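Local atomic coordinates of fructose 1-phosphate kinase (Staphylococcus aureus, PDB entry 2JG5), a protein that probably phosphorylates fructose 1-phosphate to fructose 1,6-bisphosphate with ATP, as a member of the PfkB family of carbohydrate kinases. Residues A[13-18]-A[29-34]. Sequence-based numbering, arbitrary orientation.
Sequences YVIFTN and TATYKF
Val14 lies against the ring of Tyr32, its partner in a hydrogen-bonded antiparallel pair: Val14 N reaches Tyr32 O at 2.8 Å, and Tyr32 N returns to Val14 O. From CB outward the valine lies along the tyrosine. Its CB sits over one face of the Tyr32 ring, a CH-pi contact 3.8 Å from the centroid. CG1, anti to the backbone N (chi1 178°), runs toward CZ and OH. CG2, on the backbone N side, lies 3.5 Å from Tyr32 CE2 and also meets Phe34 CE2 at 3.6 Å, so the valine bridges two aromatic rings. Tyr32 CE1 meets the edge of the Phe16 ring at Phe16 CE1 (3.3 Å), the ring planes oblique at 46°. Beyond it comes a classic beta bulge: Thr29 and Ala30 both face Phe16, whose O takes weak hydrogen bonds from Thr29 N and Ala30 N. On the other face of the sheet, Tyr13 brings CE1 to 3.5 Å from Thr31 CB, while its OH bonds to Ile89 O of the second subunit and Lys33 makes a salt bridge to Asp86 of that subunit. In this small mixed sheet strand 10-16 lies between strands 25-36 and 88-94; the Tyr13 face packs on the partner subunit, as in the lid-to-lid dimers of several PfkB-family kinases.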
loop_
_atom_site.group_PDB
_atom_site.type_symbol
_atom_site.label_atom_id
_atom_site.label_comp_id
_atom_site.label_asym_id
_atom_site.label_seq_id
_atom_site.Cartn_x
_atom_site.Cartn_y
_atom_site.Cartn_z
ATOM N N TYR A 13 -0.366 7.009 -1.739
ATOM C CA TYR A 13 -0.332 6.763 -0.309
ATOM C C TYR A 13 0.379 7.922 0.406
ATOM O O TYR A 13 1.610 8.002 0.439
ATOM C CB TYR A 13 0.333 5.409 -0.046
ATOM C CG TYR A 13 0.316 4.941 1.390
ATOM C CD1 TYR A 13 -0.670 5.372 2.282
ATOM C CD2 TYR A 13 1.277 4.044 1.851
ATOM C CE1 TYR A 13 -0.681 4.933 3.601
ATOM C CE2 TYR A 13 1.277 3.597 3.175
ATOM C CZ TYR A 13 0.295 4.046 4.041
ATOM O OH TYR A 13 0.272 3.601 5.334
ATOM N N VAL A 14 -0.420 8.831 0.956
ATOM C CA VAL A 14 0.105 10.015 1.613
ATOM C C VAL A 14 0.345 9.724 3.095
ATOM O O VAL A 14 -0.559 9.279 3.798
ATOM C CB VAL A 14 -0.818 11.238 1.426
ATOM C CG1 VAL A 14 -0.263 12.434 2.168
ATOM C CG2 VAL A 14 -0.975 11.575 -0.057
ATOM N N ILE A 15 1.576 9.959 3.547
ATOM C CA ILE A 15 1.985 9.635 4.904
ATOM C C ILE A 15 2.521 10.878 5.599
ATOM O O ILE A 15 3.497 11.493 5.147
ATOM C CB ILE A 15 3.057 8.510 4.940
ATOM C CG1 ILE A 15 2.586 7.276 4.155
ATOM C CG2 ILE A 15 3.387 8.141 6.386
ATOM C CD1 ILE A 15 3.670 6.239 3.916
ATOM N N PHE A 16 1.861 11.260 6.687
ATOM C CA PHE A 16 2.335 12.350 7.503
ATOM C C PHE A 16 3.170 11.755 8.604
ATOM O O PHE A 16 2.724 10.832 9.303
ATOM C CB PHE A 16 1.174 13.153 8.091
ATOM C CG PHE A 16 0.424 13.966 7.074
ATOM C CD1 PHE A 16 -0.482 13.358 6.203
ATOM C CD2 PHE A 16 0.617 15.337 6.988
ATOM C CE1 PHE A 16 -1.173 14.109 5.259
ATOM C CE2 PHE A 16 -0.073 16.096 6.043
ATOM C CZ PHE A 16 -0.974 15.479 5.180
ATOM N N THR A 17 4.384 12.291 8.750
ATOM C CA THR A 17 5.321 11.862 9.783
ATOM C C THR A 17 6.343 12.956 10.030
ATOM O O THR A 17 6.841 13.576 9.084
ATOM C CB THR A 17 6.002 10.499 9.423
ATOM O OG1 THR A 17 6.608 9.934 10.591
ATOM C CG2 THR A 17 7.031 10.645 8.296
ATOM N N ASN A 18 6.636 13.193 11.306
ATOM C CA ASN A 18 7.556 14.247 11.736
ATOM C C ASN A 18 9.005 13.767 11.872
ATOM O O ASN A 18 9.241 12.622 12.253
ATOM C CB ASN A 18 7.077 14.824 13.072
ATOM C CG ASN A 18 7.821 16.069 13.460
ATOM O OD1 ASN A 18 8.676 16.047 14.352
ATOM N ND2 ASN A 18 7.520 17.170 12.782
ATOM N N THR A 29 2.137 9.784 11.914
ATOM C CA THR A 29 1.091 10.407 12.742
ATOM C C THR A 29 -0.275 10.328 12.054
ATOM O O THR A 29 -1.301 10.434 12.726
ATOM C CB THR A 29 1.405 11.887 13.153
ATOM O OG1 THR A 29 1.306 12.756 12.016
ATOM C CG2 THR A 29 2.789 12.022 13.780
ATOM N N ALA A 30 -0.281 10.149 10.725
ATOM C CA ALA A 30 -1.509 9.923 9.942
ATOM C C ALA A 30 -1.217 9.586 8.494
ATOM O O ALA A 30 -0.194 9.989 7.952
ATOM C CB ALA A 30 -2.419 11.126 9.993
ATOM N N THR A 31 -2.132 8.860 7.863
ATOM C CA THR A 31 -2.024 8.569 6.441
ATOM C C THR A 31 -3.357 8.739 5.737
ATOM O O THR A 31 -4.402 8.725 6.353
ATOM C CB THR A 31 -1.552 7.114 6.149
ATOM O OG1 THR A 31 -2.601 6.196 6.471
ATOM C CG2 THR A 31 -0.275 6.753 6.901
ATOM N N TYR A 32 -3.317 8.905 4.427
ATOM C CA TYR A 32 -4.526 8.789 3.650
ATOM C C TYR A 32 -4.158 8.397 2.236
ATOM O O TYR A 32 -2.980 8.354 1.884
ATOM C CB TYR A 32 -5.391 10.056 3.725
ATOM C CG TYR A 32 -4.785 11.283 3.104
ATOM C CD1 TYR A 32 -4.359 12.354 3.894
ATOM C CD2 TYR A 32 -4.654 11.388 1.715
ATOM C CE1 TYR A 32 -3.813 13.508 3.303
ATOM C CE2 TYR A 32 -4.103 12.522 1.122
ATOM C CZ TYR A 32 -3.681 13.575 1.914
ATOM O OH TYR A 32 -3.138 14.690 1.303
ATOM N N LYS A 33 -5.176 8.093 1.440
ATOM C CA LYS A 33 -4.980 7.509 0.128
ATOM C C LYS A 33 -5.919 8.150 -0.849
ATOM O O LYS A 33 -7.066 8.432 -0.510
ATOM C CB LYS A 33 -5.324 6.019 0.165
ATOM C CG LYS A 33 -4.391 5.160 0.963
ATOM C CD LYS A 33 -4.774 3.697 0.793
ATOM C CE LYS A 33 -4.143 2.859 1.846
ATOM N NZ LYS A 33 -4.748 3.167 3.170
ATOM N N PHE A 34 -5.446 8.360 -2.069
ATOM C CA PHE A 34 -6.355 8.689 -3.165
ATOM C C PHE A 34 -5.957 8.083 -4.514
ATOM O O PHE A 34 -4.859 7.564 -4.673
ATOM C CB PHE A 34 -6.591 10.203 -3.261
ATOM C CG PHE A 34 -5.333 11.026 -3.366
ATOM C CD1 PHE A 34 -4.767 11.304 -4.614
ATOM C CD2 PHE A 34 -4.749 11.576 -2.226
ATOM C CE1 PHE A 34 -3.613 12.102 -4.730
ATOM C CE2 PHE A 34 -3.603 12.373 -2.323
ATOM C CZ PHE A 34 -3.023 12.634 -3.581
#